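Local coordinates for protein Exo-beta-1,4-mannosidase (Rhizomucor miehei, PDB 4LYP) that probably releases beta-linked mannose from the non-reducing ends of mannosides by hydrolysis, as a fungal family 5 beta-mannosidase, and also shows transglycosylation activity, at residues M143-W155 against P228-Q240. Sequence-based numbering, arbitrary orientation.
Sequences MTAVMTLGNFWQW and PVIMSWQIANEPQ. With GAI (guanidine), chain C.
Ala145 and Ile230 begin a parallel pairing of strands 144-148 and 230-234, whose axes run 16° apart. Ala145 N gives to Val229 O, and a beta bulge follows at Met231, where Ala145 O accepts from both Met231 N (2.8 Å) and Ser232 N (3.3 Å). After the bulge the two strands donate in turn: Met147 N to Ser232 O, Gln234 N to Met147 O and Leu149 N to Gln234 O. Past the strand ends, Asn237 N to Gly150 O and Phe152 N to Asn237 O keep the two loops paired. There Asn237 ND2, in its own amide plane, reaches Asn151 OD1 at 3.0 Å from above the Asn151 amide plane; Arg97 holds Asn237 OD1, and Ser156 OG pairs with Asn151 ND2.

Apolar packing joins Met147, Ile230 and Trp233 on one face of the sheet. Met147, bent at chi2 (-75°), sets CG 3.8 Å from Ile230 CG2 and curls its CE toward CZ3 of Trp233. Leu149, just past the strand end, adds CD2 against CE3 of the same indole.

On the face of Val146, Ser232, Thr148 and Gln234, Thr148 OG1 donates to Gln234 OE1 (2.9 Å) from above the amide plane, and Gln234 NE2 goes on to Glu336.

Farther along, Gln240 CG sits squarely over the Phe152 ring, a CH-pi contact 3.5 Å from the centroid. Gln240 NE2 folds back to Glu238 O. Trp153 NE1 meets Glu238 OE1 at 2.8 Å on its anti side, tilted from the carboxylate plane. Of the bound guanidine, N2 bonds OE1 (2.8 Å) and N1 bonds OE2, which His291 also bonds. The loops following two adjacent parallel strands of the TIM barrel thus bring Trp153 and the Asn-Glu pair, Asn237-Glu238, to a pocket at the strands' C-terminal ends; in family 5 the glutamate of such a pair is the acid/base, consistent with that role here.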
loop_
_atom_site.group_PDB
_atom_site.type_symbol
_atom_site.label_atom_id
_atom_site.label_comp_id
_atom_site.label_asym_id
_atom_site.label_seq_id
_atom_site.Cartn_x
_atom_site.Cartn_y
_atom_site.Cartn_z
ATOM N N MET A 143 6.883 -13.123 6.952
ATOM C CA MET A 143 5.916 -12.225 6.378
ATOM C C MET A 143 5.796 -12.448 4.872
ATOM O O MET A 143 6.783 -12.831 4.240
ATOM C CB MET A 143 6.290 -10.772 6.657
ATOM C CG MET A 143 6.313 -10.418 8.142
ATOM S SD MET A 143 6.869 -8.709 8.314
ATOM C CE MET A 143 6.862 -8.523 10.097
ATOM N N THR A 144 4.659 -12.039 4.314
ATOM C CA THR A 144 4.548 -12.009 2.841
ATOM C C THR A 144 4.361 -10.555 2.394
ATOM O O THR A 144 3.958 -9.682 3.186
ATOM C CB THR A 144 3.366 -12.845 2.332
ATOM O OG1 THR A 144 2.133 -12.379 2.938
ATOM C CG2 THR A 144 3.600 -14.319 2.604
ATOM N N ALA A 145 4.692 -10.308 1.130
ATOM C CA ALA A 145 4.707 -8.982 0.560
ATOM C C ALA A 145 3.636 -8.841 -0.528
ATOM O O ALA A 145 3.506 -9.680 -1.426
ATOM C CB ALA A 145 6.051 -8.679 -0.074
ATOM N N VAL A 146 2.952 -7.710 -0.497
ATOM C CA VAL A 146 2.155 -7.237 -1.639
ATOM C C VAL A 146 3.043 -6.207 -2.360
ATOM O O VAL A 146 3.422 -5.182 -1.745
ATOM C CB VAL A 146 0.803 -6.612 -1.203
ATOM C CG1 VAL A 146 0.101 -5.979 -2.363
ATOM C CG2 VAL A 146 -0.050 -7.692 -0.531
ATOM N N MET A 147 3.434 -6.534 -3.594
ATOM C CA MET A 147 4.460 -5.756 -4.321
ATOM C C MET A 147 3.768 -4.754 -5.258
ATOM O O MET A 147 3.335 -5.138 -6.344
ATOM C CB MET A 147 5.312 -6.675 -5.128
ATOM C CG MET A 147 6.187 -7.647 -4.287
ATOM S SD MET A 147 7.592 -6.835 -3.530
ATOM C CE MET A 147 8.708 -6.867 -4.943
ATOM N N THR A 148 3.633 -3.515 -4.821
ATOM C CA THR A 148 2.950 -2.475 -5.619
ATOM C C THR A 148 3.904 -2.012 -6.724
ATOM O O THR A 148 5.012 -1.534 -6.438
ATOM C CB THR A 148 2.485 -1.337 -4.761
ATOM O OG1 THR A 148 1.693 -1.878 -3.659
ATOM C CG2 THR A 148 1.641 -0.339 -5.516
ATOM N N LEU A 149 3.510 -2.211 -7.991
ATOM C CA LEU A 149 4.433 -1.993 -9.124
ATOM C C LEU A 149 4.399 -0.594 -9.696
ATOM O O LEU A 149 5.228 -0.275 -10.587
ATOM C CB LEU A 149 4.133 -3.030 -10.195
ATOM C CG LEU A 149 4.523 -4.452 -9.837
ATOM C CD1 LEU A 149 3.731 -5.436 -10.708
ATOM C CD2 LEU A 149 6.020 -4.609 -10.051
ATOM N N GLY A 150 3.465 0.237 -9.253
ATOM C CA GLY A 150 3.345 1.608 -9.767
ATOM C C GLY A 150 2.428 2.386 -8.900
ATOM O O GLY A 150 1.984 1.869 -7.853
ATOM N N ASN A 151 2.111 3.591 -9.335
ATOM C CA ASN A 151 1.368 4.508 -8.448
ATOM C C ASN A 151 0.654 5.504 -9.295
ATOM O O ASN A 151 1.294 6.137 -10.153
ATOM C CB ASN A 151 2.348 5.208 -7.508
ATOM C CG ASN A 151 1.708 5.981 -6.373
ATOM O OD1 ASN A 151 0.478 6.003 -6.185
ATOM N ND2 ASN A 151 2.568 6.560 -5.566
ATOM N N PHE A 152 -0.637 5.681 -9.140
ATOM C CA PHE A 152 -1.299 6.783 -9.825
ATOM C C PHE A 152 -0.682 8.098 -9.346
ATOM O O PHE A 152 -0.575 9.048 -10.163
ATOM C CB PHE A 152 -2.798 6.733 -9.583
ATOM C CG PHE A 152 -3.509 7.763 -10.409
ATOM C CD1 PHE A 152 -3.838 7.479 -11.742
ATOM C CD2 PHE A 152 -3.768 9.060 -9.910
ATOM C CE1 PHE A 152 -4.427 8.427 -12.545
ATOM C CE2 PHE A 152 -4.376 10.029 -10.736
ATOM C CZ PHE A 152 -4.697 9.684 -12.063
ATOM N N TRP A 153 -0.436 8.208 -8.045
ATOM C CA TRP A 153 -0.101 9.468 -7.427
ATOM C C TRP A 153 1.362 9.812 -7.545
ATOM O O TRP A 153 2.238 9.034 -7.995
ATOM C CB TRP A 153 -0.589 9.490 -5.966
ATOM C CG TRP A 153 -2.051 9.249 -5.895
ATOM C CD1 TRP A 153 -2.674 8.121 -5.408
ATOM C CD2 TRP A 153 -3.116 10.094 -6.371
ATOM N NE1 TRP A 153 -4.053 8.209 -5.581
ATOM C CE2 TRP A 153 -4.339 9.420 -6.160
ATOM C CE3 TRP A 153 -3.132 11.374 -7.001
ATOM C CZ2 TRP A 153 -5.564 9.960 -6.543
ATOM C CZ3 TRP A 153 -4.361 11.879 -7.407
ATOM C CH2 TRP A 153 -5.574 11.193 -7.179
ATOM N N GLN A 154 1.678 11.034 -7.075
ATOM C CA GLN A 154 2.962 11.688 -7.398
ATOM C C GLN A 154 4.080 11.377 -6.452
ATOM O O GLN A 154 5.238 11.744 -6.717
ATOM C CB GLN A 154 2.754 13.215 -7.465
ATOM C CG GLN A 154 2.469 13.945 -6.132
ATOM C CD GLN A 154 1.004 13.936 -5.687
ATOM O OE1 GLN A 154 0.215 13.017 -5.964
ATOM N NE2 GLN A 154 0.630 15.000 -4.947
ATOM N N TRP A 155 3.819 10.679 -5.339
ATOM C CA TRP A 155 4.830 10.524 -4.260
ATOM C C TRP A 155 5.873 9.522 -4.538
ATOM O O TRP A 155 6.876 9.435 -3.826
ATOM C CB TRP A 155 4.135 10.336 -2.940
ATOM C CG TRP A 155 3.149 9.200 -2.834
ATOM C CD1 TRP A 155 1.758 9.280 -2.930
ATOM C CD2 TRP A 155 3.481 7.797 -2.496
ATOM N NE1 TRP A 155 1.219 8.046 -2.693
ATOM C CE2 TRP A 155 2.217 7.120 -2.399
ATOM C CE3 TRP A 155 4.645 7.077 -2.292
ATOM C CZ2 TRP A 155 2.115 5.770 -2.085
ATOM C CZ3 TRP A 155 4.540 5.757 -1.958
ATOM C CH2 TRP A 155 3.276 5.086 -1.855
ATOM N N PRO A 228 8.265 -17.311 -2.705
ATOM C CA PRO A 228 6.970 -17.390 -2.045
ATOM C C PRO A 228 6.817 -16.370 -0.915
ATOM O O PRO A 228 5.740 -16.278 -0.298
ATOM C CB PRO A 228 6.911 -18.811 -1.494
ATOM C CG PRO A 228 8.371 -19.081 -1.202
ATOM C CD PRO A 228 9.155 -18.457 -2.323
ATOM N N VAL A 229 7.855 -15.560 -0.618
ATOM C CA VAL A 229 7.662 -14.420 0.292
ATOM C C VAL A 229 6.756 -13.370 -0.353
ATOM O O VAL A 229 6.095 -12.608 0.350
ATOM C CB VAL A 229 9.038 -13.854 0.688
ATOM C CG1 VAL A 229 8.906 -12.543 1.444
ATOM C CG2 VAL A 229 9.796 -14.898 1.545
ATOM N N ILE A 230 6.737 -13.286 -1.693
ATOM C CA ILE A 230 5.833 -12.380 -2.380
ATOM C C ILE A 230 4.458 -13.049 -2.417
ATOM O O ILE A 230 4.313 -14.120 -3.036
ATOM C CB ILE A 230 6.411 -12.040 -3.769
ATOM C CG1 ILE A 230 7.649 -11.160 -3.574
ATOM C CG2 ILE A 230 5.334 -11.351 -4.629
ATOM C CD1 ILE A 230 8.470 -10.988 -4.835
ATOM N N MET A 231 3.465 -12.405 -1.812
ATOM C CA MET A 231 2.074 -12.827 -1.886
ATOM C C MET A 231 1.467 -12.457 -3.220
ATOM O O MET A 231 0.707 -13.245 -3.829
ATOM C CB MET A 231 1.288 -12.178 -0.722
ATOM C CG MET A 231 -0.217 -12.301 -0.949
ATOM S SD MET A 231 -1.112 -11.735 0.511
ATOM C CE MET A 231 -2.745 -11.409 -0.177
ATOM N N SER A 232 1.648 -11.217 -3.625
ATOM C CA SER A 232 0.982 -10.748 -4.839
ATOM C C SER A 232 1.781 -9.664 -5.539
ATOM O O SER A 232 2.562 -8.925 -4.889
ATOM C CB SER A 232 -0.455 -10.262 -4.542
ATOM O OG SER A 232 -0.357 -9.124 -3.734
ATOM N N TRP A 233 1.559 -9.556 -6.835
ATOM C CA TRP A 233 1.980 -8.389 -7.643
ATOM C C TRP A 233 0.768 -7.511 -7.781
ATOM O O TRP A 233 -0.307 -7.973 -8.160
ATOM C CB TRP A 233 2.398 -8.826 -9.031
ATOM C CG TRP A 233 3.600 -9.718 -8.974
ATOM C CD1 TRP A 233 3.656 -11.107 -9.132
ATOM C CD2 TRP A 233 4.956 -9.318 -8.680
ATOM N NE1 TRP A 233 4.938 -11.558 -8.919
ATOM C CE2 TRP A 233 5.758 -10.505 -8.650
ATOM C CE3 TRP A 233 5.565 -8.071 -8.457
ATOM C CZ2 TRP A 233 7.108 -10.464 -8.383
ATOM C CZ3 TRP A 233 6.909 -8.033 -8.178
ATOM C CH2 TRP A 233 7.680 -9.222 -8.162
ATOM N N GLN A 234 0.921 -6.227 -7.468
ATOM C CA GLN A 234 -0.209 -5.277 -7.523
ATOM C C GLN A 234 0.042 -4.272 -8.622
ATOM O O GLN A 234 1.121 -3.648 -8.653
ATOM C CB GLN A 234 -0.400 -4.632 -6.164
ATOM C CG GLN A 234 -1.516 -3.595 -6.168
ATOM C CD GLN A 234 -1.813 -3.260 -4.734
ATOM O OE1 GLN A 234 -1.150 -2.365 -4.149
ATOM N NE2 GLN A 234 -2.768 -3.974 -4.112
ATOM N N ILE A 235 -0.928 -4.157 -9.543
ATOM C CA ILE A 235 -0.721 -3.311 -10.742
ATOM C C ILE A 235 -0.140 -1.936 -10.334
ATOM O O ILE A 235 0.913 -1.489 -10.819
ATOM C CB ILE A 235 -2.017 -3.163 -11.506
ATOM C CG1 ILE A 235 -2.504 -4.486 -12.121
ATOM C CG2 ILE A 235 -1.800 -2.122 -12.648
ATOM C CD1 ILE A 235 -3.912 -4.419 -12.712
ATOM N N ALA A 236 -0.901 -1.217 -9.492
ATOM C CA ALA A 236 -0.493 0.129 -9.141
ATOM C C ALA A 236 -1.346 0.547 -7.970
ATOM O O ALA A 236 -2.456 0.096 -7.750
ATOM C CB ALA A 236 -0.700 1.151 -10.294
ATOM N N ASN A 237 -0.837 1.541 -7.216
ATOM C CA ASN A 237 -1.609 2.151 -6.134
ATOM C C ASN A 237 -2.693 3.081 -6.759
ATOM O O ASN A 237 -2.369 4.091 -7.398
ATOM C CB ASN A 237 -0.667 2.969 -5.257
ATOM C CG ASN A 237 -1.393 3.619 -4.144
ATOM O OD1 ASN A 237 -2.160 2.940 -3.403
ATOM N ND2 ASN A 237 -1.215 4.910 -3.977
ATOM N N GLU A 238 -3.964 2.727 -6.513
ATOM C CA GLU A 238 -5.129 3.616 -6.747
ATOM C C GLU A 238 -5.274 4.105 -8.194
ATOM O O GLU A 238 -5.415 5.297 -8.413
ATOM C CB GLU A 238 -5.126 4.774 -5.781
ATOM C CG GLU A 238 -5.095 4.336 -4.313
ATOM C CD GLU A 238 -5.376 5.440 -3.356
ATOM O OE1 GLU A 238 -5.534 6.631 -3.781
ATOM O OE2 GLU A 238 -5.528 5.145 -2.124
ATOM N N PRO A 239 -5.368 3.215 -9.189
ATOM C CA PRO A 239 -5.787 3.724 -10.501
ATOM C C PRO A 239 -7.116 4.474 -10.393
ATOM O O PRO A 239 -8.000 4.051 -9.674
ATOM C CB PRO A 239 -5.933 2.460 -11.353
ATOM C CG PRO A 239 -5.262 1.373 -10.605
ATOM C CD PRO A 239 -5.308 1.748 -9.143
ATOM N N GLN A 240 -7.269 5.603 -11.102
ATOM C CA GLN A 240 -8.449 6.455 -11.014
ATOM C C GLN A 240 -9.372 6.224 -12.213
ATOM O O GLN A 240 -9.148 6.730 -13.305
ATOM C CB GLN A 240 -8.046 7.924 -10.896
ATOM C CG GLN A 240 -7.172 8.249 -9.673
ATOM C CD GLN A 240 -7.930 8.021 -8.385
ATOM O OE1 GLN A 240 -8.920 8.720 -8.099
ATOM N NE2 GLN A 240 -7.556 7.010 -7.602
HETATM C C GAI C . -5.090 8.949 -1.345
HETATM N N1 GAI C . -5.253 7.702 -0.906
HETATM N N2 GAI C . -5.472 9.155 -2.617
HETATM N N3 GAI C . -4.537 9.880 -0.653
#